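Methylocystis parvus OBBP MbnE (Methylocystis parvus OBBP, PDB 5ICQ) probably binds methanobactin, a copper-chelating peptide, in the periplasm as the solute-binding component of its uptake machinery. Local coordinates at residues 342-356 with 457-471. Sequence-based numbering, arbitrary orientation.
Sequences FGMMFDFEWVNANYY and RLALAYASSLARIGV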
ATOM      1  N   PHE A 342     -15.919  -1.998 -23.597  1.00  7.82           N
ATOM      2  CA  PHE A 342     -15.078  -3.181 -23.465  1.00  9.48           C
ATOM      3  C   PHE A 342     -15.103  -3.702 -22.036  1.00  9.36           C
ATOM      4  O   PHE A 342     -15.089  -4.919 -21.807  1.00  9.95           O
ATOM      5  CB  PHE A 342     -13.638  -2.876 -23.882  1.00  6.76           C
ATOM      6  CG  PHE A 342     -13.392  -2.950 -25.360  1.00  9.07           C
ATOM      7  CD1 PHE A 342     -14.405  -2.686 -26.271  1.00 12.05           C
ATOM      8  CD2 PHE A 342     -12.128  -3.292 -25.842  1.00 10.73           C
ATOM      9  CE1 PHE A 342     -14.158  -2.748 -27.643  1.00 14.92           C
ATOM     10  CE2 PHE A 342     -11.876  -3.356 -27.205  1.00 10.83           C
ATOM     11  CZ  PHE A 342     -12.893  -3.081 -28.110  1.00 13.98           C
ATOM     12  N   GLY A 343     -15.160  -2.792 -21.066  1.00  9.30           N
ATOM     13  CA  GLY A 343     -15.212  -3.200 -19.673  1.00 10.61           C
ATOM     14  C   GLY A 343     -16.444  -4.013 -19.342  1.00 13.99           C
ATOM     15  O   GLY A 343     -16.402  -4.878 -18.467  1.00 16.08           O
ATOM     16  N   MET A 344     -17.554  -3.754 -20.037  1.00  9.50           N
ATOM     17  CA  MET A 344     -18.788  -4.500 -19.810  1.00  9.31           C
ATOM     18  C   MET A 344     -18.643  -5.975 -20.118  1.00 14.19           C
ATOM     19  O   MET A 344     -19.457  -6.782 -19.656  1.00 17.23           O
ATOM     20  CB  MET A 344     -19.911  -3.952 -20.686  1.00 15.10           C
ATOM     21  CG  MET A 344     -20.385  -2.582 -20.311  1.00 22.11           C
ATOM     22  SD  MET A 344     -21.644  -2.061 -21.494  1.00 17.83           S
ATOM     23  CE  MET A 344     -22.010  -0.446 -20.805  1.00 22.32           C
ATOM     24  N   MET A 345     -17.658  -6.344 -20.923  1.00 10.81           N
ATOM     25  CA  MET A 345     -17.574  -7.718 -21.379  1.00 15.42           C
ATOM     26  C   MET A 345     -16.763  -8.611 -20.454  1.00 17.41           C
ATOM     27  O   MET A 345     -16.756  -9.828 -20.652  1.00 16.98           O
ATOM     28  CB  MET A 345     -16.987  -7.759 -22.785  1.00 11.79           C
ATOM     29  CG  MET A 345     -17.816  -6.985 -23.812  1.00 11.74           C
ATOM     30  SD  MET A 345     -19.533  -7.553 -23.944  1.00 15.97           S
ATOM     31  CE  MET A 345     -19.295  -9.252 -24.476  1.00 15.85           C
ATOM     32  N   PHE A 346     -16.097  -8.062 -19.440  1.00 13.29           N
ATOM     33  CA  PHE A 346     -15.348  -8.917 -18.524  1.00  9.20           C
ATOM     34  C   PHE A 346     -16.312  -9.631 -17.583  1.00 13.49           C
ATOM     35  O   PHE A 346     -17.085  -8.983 -16.877  1.00 16.08           O
ATOM     36  CB  PHE A 346     -14.328  -8.120 -17.710  1.00 10.30           C
ATOM     37  CG  PHE A 346     -13.560  -8.980 -16.747  1.00 15.19           C
ATOM     38  CD1 PHE A 346     -12.682  -9.944 -17.220  1.00 15.84           C
ATOM     39  CD2 PHE A 346     -13.748  -8.863 -15.382  1.00 14.82           C
ATOM     40  CE1 PHE A 346     -11.988 -10.765 -16.350  1.00 15.53           C
ATOM     41  CE2 PHE A 346     -13.052  -9.678 -14.506  1.00 14.81           C
ATOM     42  CZ  PHE A 346     -12.173 -10.625 -14.991  1.00 13.62           C
ATOM     43  N   ASP A 347     -16.251 -10.965 -17.550  1.00 12.91           N
ATOM     44  CA  ASP A 347     -17.189 -11.773 -16.763  1.00 12.89           C
ATOM     45  C   ASP A 347     -16.490 -12.239 -15.488  1.00 10.31           C
ATOM     46  O   ASP A 347     -15.873 -13.305 -15.447  1.00 10.60           O
ATOM     47  CB  ASP A 347     -17.701 -12.948 -17.591  1.00 17.26           C
ATOM     48  CG  ASP A 347     -18.772 -13.752 -16.865  1.00 22.50           C
ATOM     49  OD1 ASP A 347     -18.903 -13.612 -15.633  1.00 14.57           O
ATOM     50  OD2 ASP A 347     -19.484 -14.532 -17.524  1.00 26.24           O
ATOM     51  N   PHE A 348     -16.596 -11.432 -14.431  1.00  8.93           N
ATOM     52  CA  PHE A 348     -15.894 -11.772 -13.196  1.00 13.13           C
ATOM     53  C   PHE A 348     -16.479 -13.014 -12.538  1.00 11.33           C
ATOM     54  O   PHE A 348     -15.742 -13.832 -11.981  1.00 13.37           O
ATOM     55  CB  PHE A 348     -15.937 -10.614 -12.198  1.00  9.22           C
ATOM     56  CG  PHE A 348     -15.531 -11.029 -10.808  1.00 12.74           C
ATOM     57  CD1 PHE A 348     -14.231 -11.446 -10.560  1.00 11.01           C
ATOM     58  CD2 PHE A 348     -16.450 -11.035  -9.762  1.00 12.57           C
ATOM     59  CE1 PHE A 348     -13.844 -11.862  -9.289  1.00 10.78           C
ATOM     60  CE2 PHE A 348     -16.063 -11.441  -8.477  1.00 12.62           C
ATOM     61  CZ  PHE A 348     -14.757 -11.856  -8.253  1.00  8.78           C
ATOM     62  N   GLU A 349     -17.805 -13.148 -12.553  1.00 13.89           N
ATOM     63  CA  GLU A 349     -18.439 -14.276 -11.880  1.00 16.52           C
ATOM     64  C   GLU A 349     -17.896 -15.603 -12.403  1.00 17.04           C
ATOM     65  O   GLU A 349     -17.640 -16.531 -11.624  1.00 14.55           O
ATOM     66  CB  GLU A 349     -19.956 -14.183 -12.052  1.00 21.86           C
ATOM     67  CG  GLU A 349     -20.603 -12.958 -11.350  1.00 27.59           C
ATOM     68  CD  GLU A 349     -20.160 -11.587 -11.905  1.00 29.54           C
ATOM     69  OE1 GLU A 349     -19.900 -10.660 -11.097  1.00 30.01           O
ATOM     70  OE2 GLU A 349     -20.072 -11.427 -13.140  1.00 34.76           O
ATOM     71  N   TRP A 350     -17.661 -15.693 -13.713  1.00 13.27           N
ATOM     72  CA  TRP A 350     -17.100 -16.915 -14.283  1.00 15.34           C
ATOM     73  C   TRP A 350     -15.682 -17.176 -13.771  1.00 15.06           C
ATOM     74  O   TRP A 350     -15.357 -18.310 -13.392  1.00 13.69           O
ATOM     75  CB  TRP A 350     -17.124 -16.845 -15.813  1.00 14.22           C
ATOM     76  CG  TRP A 350     -16.696 -18.137 -16.460  1.00 15.56           C
ATOM     77  CD1 TRP A 350     -17.501 -19.180 -16.823  1.00 22.68           C
ATOM     78  CD2 TRP A 350     -15.358 -18.525 -16.802  1.00 17.35           C
ATOM     79  NE1 TRP A 350     -16.749 -20.187 -17.383  1.00 20.65           N
ATOM     80  CE2 TRP A 350     -15.429 -19.808 -17.385  1.00 19.89           C
ATOM     81  CE3 TRP A 350     -14.111 -17.903 -16.692  1.00 14.61           C
ATOM     82  CZ2 TRP A 350     -14.296 -20.486 -17.844  1.00 18.79           C
ATOM     83  CZ3 TRP A 350     -12.984 -18.576 -17.142  1.00 13.65           C
ATOM     84  CH2 TRP A 350     -13.086 -19.858 -17.716  1.00 21.16           C
ATOM     85  N   VAL A 351     -14.807 -16.160 -13.762  1.00 10.87           N
ATOM     86  CA  VAL A 351     -13.448 -16.441 -13.303  1.00  9.43           C
ATOM     87  C   VAL A 351     -13.445 -16.753 -11.809  1.00 11.76           C
ATOM     88  O   VAL A 351     -12.711 -17.638 -11.355  1.00 11.38           O
ATOM     89  CB  VAL A 351     -12.450 -15.307 -13.646  1.00 17.41           C
ATOM     90  CG1 VAL A 351     -12.407 -15.031 -15.155  1.00 17.38           C
ATOM     91  CG2 VAL A 351     -12.705 -14.054 -12.861  1.00 24.16           C
ATOM     92  N   ASN A 352     -14.268 -16.047 -11.025  1.00 13.77           N
ATOM     93  CA  ASN A 352     -14.291 -16.294  -9.584  1.00 14.25           C
ATOM     94  C   ASN A 352     -14.681 -17.738  -9.286  1.00 12.64           C
ATOM     95  O   ASN A 352     -14.061 -18.401  -8.447  1.00 13.87           O
ATOM     96  CB  ASN A 352     -15.263 -15.325  -8.908  1.00 13.48           C
ATOM     97  CG  ASN A 352     -15.016 -15.185  -7.409  1.00 14.03           C
ATOM     98  OD1 ASN A 352     -13.895 -15.336  -6.936  1.00 12.70           O
ATOM     99  ND2 ASN A 352     -16.072 -14.874  -6.662  1.00 13.15           N
ATOM    100  N   ALA A 353     -15.684 -18.250  -9.989  1.00 15.61           N
ATOM    101  CA  ALA A 353     -16.129 -19.619  -9.752  1.00 19.51           C
ATOM    102  C   ALA A 353     -15.156 -20.644 -10.320  1.00 23.56           C
ATOM    103  O   ALA A 353     -15.021 -21.740  -9.764  1.00 22.11           O
ATOM    104  CB  ALA A 353     -17.521 -19.829 -10.353  1.00 17.63           C
ATOM    105  N   ASN A 354     -14.466 -20.320 -11.417  1.00 16.67           N
ATOM    106  CA  ASN A 354     -13.656 -21.331 -12.088  1.00 16.48           C
ATOM    107  C   ASN A 354     -12.205 -21.353 -11.636  1.00 18.25           C
ATOM    108  O   ASN A 354     -11.552 -22.397 -11.747  1.00 20.19           O
ATOM    109  CB  ASN A 354     -13.717 -21.133 -13.607  1.00 20.29           C
ATOM    110  CG  ASN A 354     -14.962 -21.749 -14.216  1.00 20.33           C
ATOM    111  OD1 ASN A 354     -14.998 -22.946 -14.497  1.00 29.84           O
ATOM    112  ND2 ASN A 354     -16.000 -20.940 -14.395  1.00 18.87           N
ATOM    113  N   TYR A 355     -11.661 -20.239 -11.150  1.00 14.17           N
ATOM    114  CA  TYR A 355     -10.267 -20.240 -10.723  1.00  8.48           C
ATOM    115  C   TYR A 355     -10.065 -19.991  -9.240  1.00 12.56           C
ATOM    116  O   TYR A 355      -9.039 -20.413  -8.696  1.00 13.97           O
ATOM    117  CB  TYR A 355      -9.454 -19.185 -11.494  1.00 13.14           C
ATOM    118  CG  TYR A 355      -9.277 -19.511 -12.955  1.00 13.10           C
ATOM    119  CD1 TYR A 355      -8.558 -20.631 -13.338  1.00 21.79           C
ATOM    120  CD2 TYR A 355      -9.817 -18.700 -13.946  1.00 16.95           C
ATOM    121  CE1 TYR A 355      -8.385 -20.950 -14.663  1.00 25.22           C
ATOM    122  CE2 TYR A 355      -9.642 -19.010 -15.294  1.00 16.34           C
ATOM    123  CZ  TYR A 355      -8.922 -20.141 -15.638  1.00 20.99           C
ATOM    124  OH  TYR A 355      -8.725 -20.494 -16.955  1.00 18.33           O
ATOM    125  N   TYR A 356     -10.989 -19.312  -8.566  1.00 12.76           N
ATOM    126  CA  TYR A 356     -10.676 -18.792  -7.238  1.00 15.53           C
ATOM    127  C   TYR A 356     -11.613 -19.313  -6.160  1.00 16.42           C
ATOM    128  O   TYR A 356     -11.672 -18.728  -5.071  1.00 12.90           O
ATOM    129  CB  TYR A 356     -10.676 -17.263  -7.260  1.00 11.07           C
ATOM    130  CG  TYR A 356      -9.721 -16.721  -8.306  1.00 12.66           C
ATOM    131  CD1 TYR A 356      -8.357 -17.003  -8.247  1.00 14.22           C
ATOM    132  CD2 TYR A 356     -10.184 -15.935  -9.352  1.00 13.52           C
ATOM    133  CE1 TYR A 356      -7.477 -16.509  -9.210  1.00 16.04           C
ATOM    134  CE2 TYR A 356      -9.315 -15.439 -10.320  1.00 16.29           C
ATOM    135  CZ  TYR A 356      -7.969 -15.729 -10.243  1.00 17.40           C
ATOM    136  OH  TYR A 356      -7.119 -15.225 -11.205  1.00 19.18           O
ATOM    137  N   ARG A 457      -4.382 -16.609 -17.824  1.00 11.59           N
ATOM    138  CA  ARG A 457      -5.718 -17.210 -17.775  1.00  8.58           C
ATOM    139  C   ARG A 457      -6.802 -16.148 -17.666  1.00  8.32           C
ATOM    140  O   ARG A 457      -7.857 -16.268 -18.301  1.00  8.24           O
ATOM    141  CB  ARG A 457      -5.841 -18.174 -16.598  1.00 12.88           C
ATOM    142  CG  ARG A 457      -4.901 -19.350 -16.655  1.00 23.38           C
ATOM    143  CD  ARG A 457      -5.213 -20.312 -15.540  1.00 36.58           C
ATOM    144  NE  ARG A 457      -4.008 -20.713 -14.829  1.00 47.61           N
ATOM    145  CZ  ARG A 457      -3.035 -21.448 -15.356  1.00 54.87           C
ATOM    146  NH1 ARG A 457      -3.100 -21.870 -16.617  1.00 51.36           N
ATOM    147  NH2 ARG A 457      -1.984 -21.756 -14.617  1.00 59.18           N
ATOM    148  N   LEU A 458      -6.570 -15.114 -16.850  1.00  7.65           N
ATOM    149  CA  LEU A 458      -7.525 -14.009 -16.775  1.00  8.67           C
ATOM    150  C   LEU A 458      -7.697 -13.346 -18.136  1.00 10.32           C
ATOM    151  O   LEU A 458      -8.818 -13.023 -18.549  1.00  8.81           O
ATOM    152  CB  LEU A 458      -7.054 -12.977 -15.749  1.00  6.04           C
ATOM    153  CG  LEU A 458      -7.052 -13.353 -14.271  1.00 17.44           C
ATOM    154  CD1 LEU A 458      -6.511 -12.190 -13.420  1.00 16.43           C
ATOM    155  CD2 LEU A 458      -8.474 -13.705 -13.848  1.00 19.16           C
ATOM    156  N   ALA A 459      -6.591 -13.114 -18.838  1.00  8.75           N
ATOM    157  CA  ALA A 459      -6.666 -12.416 -20.115  1.00  7.20           C
ATOM    158  C   ALA A 459      -7.329 -13.279 -21.181  1.00  5.59           C
ATOM    159  O   ALA A 459      -8.056 -12.763 -22.044  1.00  9.58           O
ATOM    160  CB  ALA A 459      -5.262 -11.986 -20.553  1.00  8.79           C
ATOM    161  N   LEU A 460      -7.083 -14.594 -21.143  1.00  5.42           N
ATOM    162  CA  LEU A 460      -7.711 -15.499 -22.104  1.00  9.80           C
ATOM    163  C   LEU A 460      -9.217 -15.564 -21.891  1.00 10.32           C
ATOM    164  O   LEU A 460      -9.982 -15.689 -22.855  1.00  8.06           O
ATOM    165  CB  LEU A 460      -7.090 -16.899 -21.986  1.00  9.06           C
ATOM    166  CG  LEU A 460      -5.660 -17.027 -22.525  1.00  9.35           C
ATOM    167  CD1 LEU A 460      -5.012 -18.353 -22.094  1.00 10.88           C
ATOM    168  CD2 LEU A 460      -5.674 -16.923 -24.069  1.00  8.15           C
ATOM    169  N   ALA A 461      -9.661 -15.517 -20.636  1.00  7.41           N
ATOM    170  CA  ALA A 461     -11.100 -15.469 -20.384  1.00 10.96           C
ATOM    171  C   ALA A 461     -11.700 -14.197 -20.964  1.00 11.40           C
ATOM    172  O   ALA A 461     -12.739 -14.230 -21.641  1.00  9.81           O
ATOM    173  CB  ALA A 461     -11.368 -15.565 -18.878  1.00 11.67           C
ATOM    174  N   TYR A 462     -11.049 -13.062 -20.711  1.00 10.36           N
ATOM    175  CA  TYR A 462     -11.505 -11.790 -21.255  1.00  8.56           C
ATOM    176  C   TYR A 462     -11.500 -11.814 -22.777  1.00 10.65           C
ATOM    177  O   TYR A 462     -12.449 -11.340 -23.416  1.00  9.91           O
ATOM    178  CB  TYR A 462     -10.611 -10.669 -20.717  1.00  6.03           C
ATOM    179  CG  TYR A 462     -11.112  -9.242 -20.910  1.00  7.60           C
ATOM    180  CD1 TYR A 462     -12.461  -8.962 -21.113  1.00  9.39           C
ATOM    181  CD2 TYR A 462     -10.215  -8.169 -20.850  1.00  8.27           C
ATOM    182  CE1 TYR A 462     -12.910  -7.637 -21.262  1.00  7.61           C
ATOM    183  CE2 TYR A 462     -10.645  -6.863 -20.989  1.00 13.72           C
ATOM    184  CZ  TYR A 462     -11.990  -6.602 -21.205  1.00 10.94           C
ATOM    185  OH  TYR A 462     -12.402  -5.298 -21.361  1.00 11.73           O
ATOM    186  N   ALA A 463     -10.451 -12.392 -23.381  1.00  6.64           N
ATOM    187  CA  ALA A 463     -10.379 -12.441 -24.841  1.00  7.62           C
ATOM    188  C   ALA A 463     -11.553 -13.217 -25.414  1.00  9.53           C
ATOM    189  O   ALA A 463     -12.147 -12.823 -26.429  1.00 10.30           O
ATOM    190  CB  ALA A 463      -9.058 -13.077 -25.285  1.00  9.61           C
ATOM    191  N   SER A 464     -11.902 -14.323 -24.764  1.00 10.20           N
ATOM    192  CA  SER A 464     -13.023 -15.141 -25.210  1.00 14.53           C
ATOM    193  C   SER A 464     -14.333 -14.365 -25.146  1.00 11.23           C
ATOM    194  O   SER A 464     -15.189 -14.502 -26.026  1.00 12.71           O
ATOM    195  CB  SER A 464     -13.091 -16.410 -24.355  1.00 21.08           C
ATOM    196  OG  SER A 464     -14.124 -17.262 -24.800  1.00 35.67           O
ATOM    197  N   SER A 465     -14.511 -13.545 -24.109  1.00 11.15           N
ATOM    198  CA  SER A 465     -15.713 -12.715 -24.011  1.00 11.00           C
ATOM    199  C   SER A 465     -15.751 -11.637 -25.086  1.00 12.80           C
ATOM    200  O   SER A 465     -16.808 -11.372 -25.674  1.00 12.73           O
ATOM    201  CB  SER A 465     -15.782 -12.069 -22.627  1.00  9.48           C
ATOM    202  OG  SER A 465     -16.059 -13.051 -21.645  1.00 16.91           O
ATOM    203  N   LEU A 466     -14.619 -10.973 -25.328  1.00 11.20           N
ATOM    204  CA  LEU A 466     -14.589  -9.908 -26.324  1.00 10.79           C
ATOM    205  C   LEU A 466     -14.810 -10.445 -27.727  1.00 11.27           C
ATOM    206  O   LEU A 466     -15.346  -9.733 -28.583  1.00 10.38           O
ATOM    207  CB  LEU A 466     -13.256  -9.155 -26.240  1.00  7.57           C
ATOM    208  CG  LEU A 466     -13.217  -8.225 -25.014  1.00  8.50           C
ATOM    209  CD1 LEU A 466     -11.795  -7.800 -24.714  1.00 10.78           C
ATOM    210  CD2 LEU A 466     -14.106  -6.979 -25.220  1.00 11.02           C
ATOM    211  N   ALA A 467     -14.402 -11.689 -27.987  1.00 11.41           N
ATOM    212  CA  ALA A 467     -14.670 -12.289 -29.290  1.00 10.57           C
ATOM    213  C   ALA A 467     -16.160 -12.278 -29.610  1.00 14.66           C
ATOM    214  O   ALA A 467     -16.541 -12.231 -30.788  1.00 13.82           O
ATOM    215  CB  ALA A 467     -14.133 -13.720 -29.337  1.00 12.91           C
ATOM    216  N   ARG A 468     -17.010 -12.318 -28.583  1.00 13.52           N
ATOM    217  CA  ARG A 468     -18.455 -12.340 -28.797  1.00 20.16           C
ATOM    218  C   ARG A 468     -18.997 -11.027 -29.351  1.00 24.54           C
ATOM    219  O   ARG A 468     -20.105 -11.026 -29.892  1.00 20.96           O
ATOM    220  CB  ARG A 468     -19.182 -12.708 -27.501  1.00 19.12           C
ATOM    221  CG  ARG A 468     -18.973 -14.170 -27.076  1.00 26.51           C
ATOM    222  CD  ARG A 468     -19.508 -14.456 -25.676  1.00 36.87           C
ATOM    223  NE  ARG A 468     -20.606 -13.565 -25.307  1.00 51.95           N
ATOM    224  CZ  ARG A 468     -20.538 -12.640 -24.355  1.00 60.24           C
ATOM    225  NH1 ARG A 468     -19.412 -12.476 -23.661  1.00 57.94           N
ATOM    226  NH2 ARG A 468     -21.593 -11.879 -24.096  1.00 60.27           N
ATOM    227  N   ILE A 469     -18.248  -9.922 -29.264  1.00 11.96           N
ATOM    228  CA  ILE A 469     -18.683  -8.688 -29.924  1.00 13.90           C
ATOM    229  C   ILE A 469     -17.734  -8.360 -31.072  1.00 13.01           C
ATOM    230  O   ILE A 469     -17.587  -7.196 -31.459  1.00 15.12           O
ATOM    231  CB  ILE A 469     -18.795  -7.503 -28.942  1.00 16.49           C
ATOM    232  CG1 ILE A 469     -17.485  -7.280 -28.181  1.00 13.78           C
ATOM    233  CG2 ILE A 469     -19.970  -7.702 -27.978  1.00 20.43           C
ATOM    234  CD1 ILE A 469     -17.432  -5.940 -27.458  1.00 13.26           C
ATOM    235  N   GLY A 470     -17.087  -9.385 -31.630  1.00 14.99           N
ATOM    236  CA  GLY A 470     -16.306  -9.205 -32.842  1.00 10.60           C
ATOM    237  C   GLY A 470     -14.927  -8.608 -32.663  1.00 13.90           C
ATOM    238  O   GLY A 470     -14.373  -8.061 -33.623  1.00 13.01           O
ATOM    239  N   VAL A 471     -14.345  -8.703 -31.471  1.00 11.12           N
ATOM    240  CA  VAL A 471     -13.062  -8.075 -31.165  1.00 10.12           C
ATOM    241  C   VAL A 471     -11.999  -9.162 -31.073  1.00 10.42           C
ATOM    242  O   VAL A 471     -12.155 -10.124 -30.314  1.00 13.04           O
ATOM    243  CB  VAL A 471     -13.132  -7.266 -29.857  1.00 11.84           C
ATOM    244  CG1 VAL A 471     -11.730  -6.809 -29.437  1.00 13.56           C
ATOM    245  CG2 VAL A 471     -14.066  -6.072 -30.029  1.00 10.64           C
TER
HETATM  246  O   HOH W   1     -18.832 -11.514 -21.071  1.00 32.50           O
HETATM  247  O   HOH W   2     -14.478 -12.302 -19.289  1.00 13.33           O
HETATM  248  O   HOH W   3      -9.414 -18.590 -18.511  1.00  9.96           O
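Met345, Phe342 and Tyr462 bury more surface here than any other residues, in a contact where the turn between helices 336-343 and 348-355 lies against the C-terminal half of helix 453-467. The Met345 chain is bent at chi2 and chi3, which curls it along the other segment: CB and CG rest against Leu466 CD2, CG lies 3.8 Å from Ile469 CD1, and the terminal methyl CE ends beside the guanidinium of Arg468. The backbone there is tied through water, since one molecule donates to Met345 O and accepts from Arg468 NH1. Phe342 has Leu466 CD2 over one ring face and, at its far end, CZ 3.7 Å from Val471 CG2.

Ile469 and Val471 flank Gly470, the C-prime residue (positive phi) of the Schellman motif that ends the helix; strand 472-477 comes next and pairs in parallel with strand 442-450, a beta-alpha-beta crossover through helix 453-467 in a solute-binding protein of family 5.

Tyr462 brings its hydroxyl to Phe342 O because chi1 (-166°) swings the ring away from its own backbone nitrogen, and it donates a 2.8 Å hydrogen bond from above the carbonyl plane. Met345 N reaches the same oxygen from the opposite face, so two donors grip it. Phe346 turns a ring edge to the Tyr462 face, the planes at 89° and the centroids 5.7 Å apart. A leucine in place of Tyr462 would probably leave Phe342 O without its second donor and deprive the Phe346 edge of an aromatic face. Farther along, the Ala461 methyl packs against Trp350 CZ3 and Val351 CG1, while Leu458 CD2 approaches the ring edge of Tyr356, whose hydroxyl bonds to Asp454. Arg457 lays its CD 3.4 Å from Tyr355 CE1.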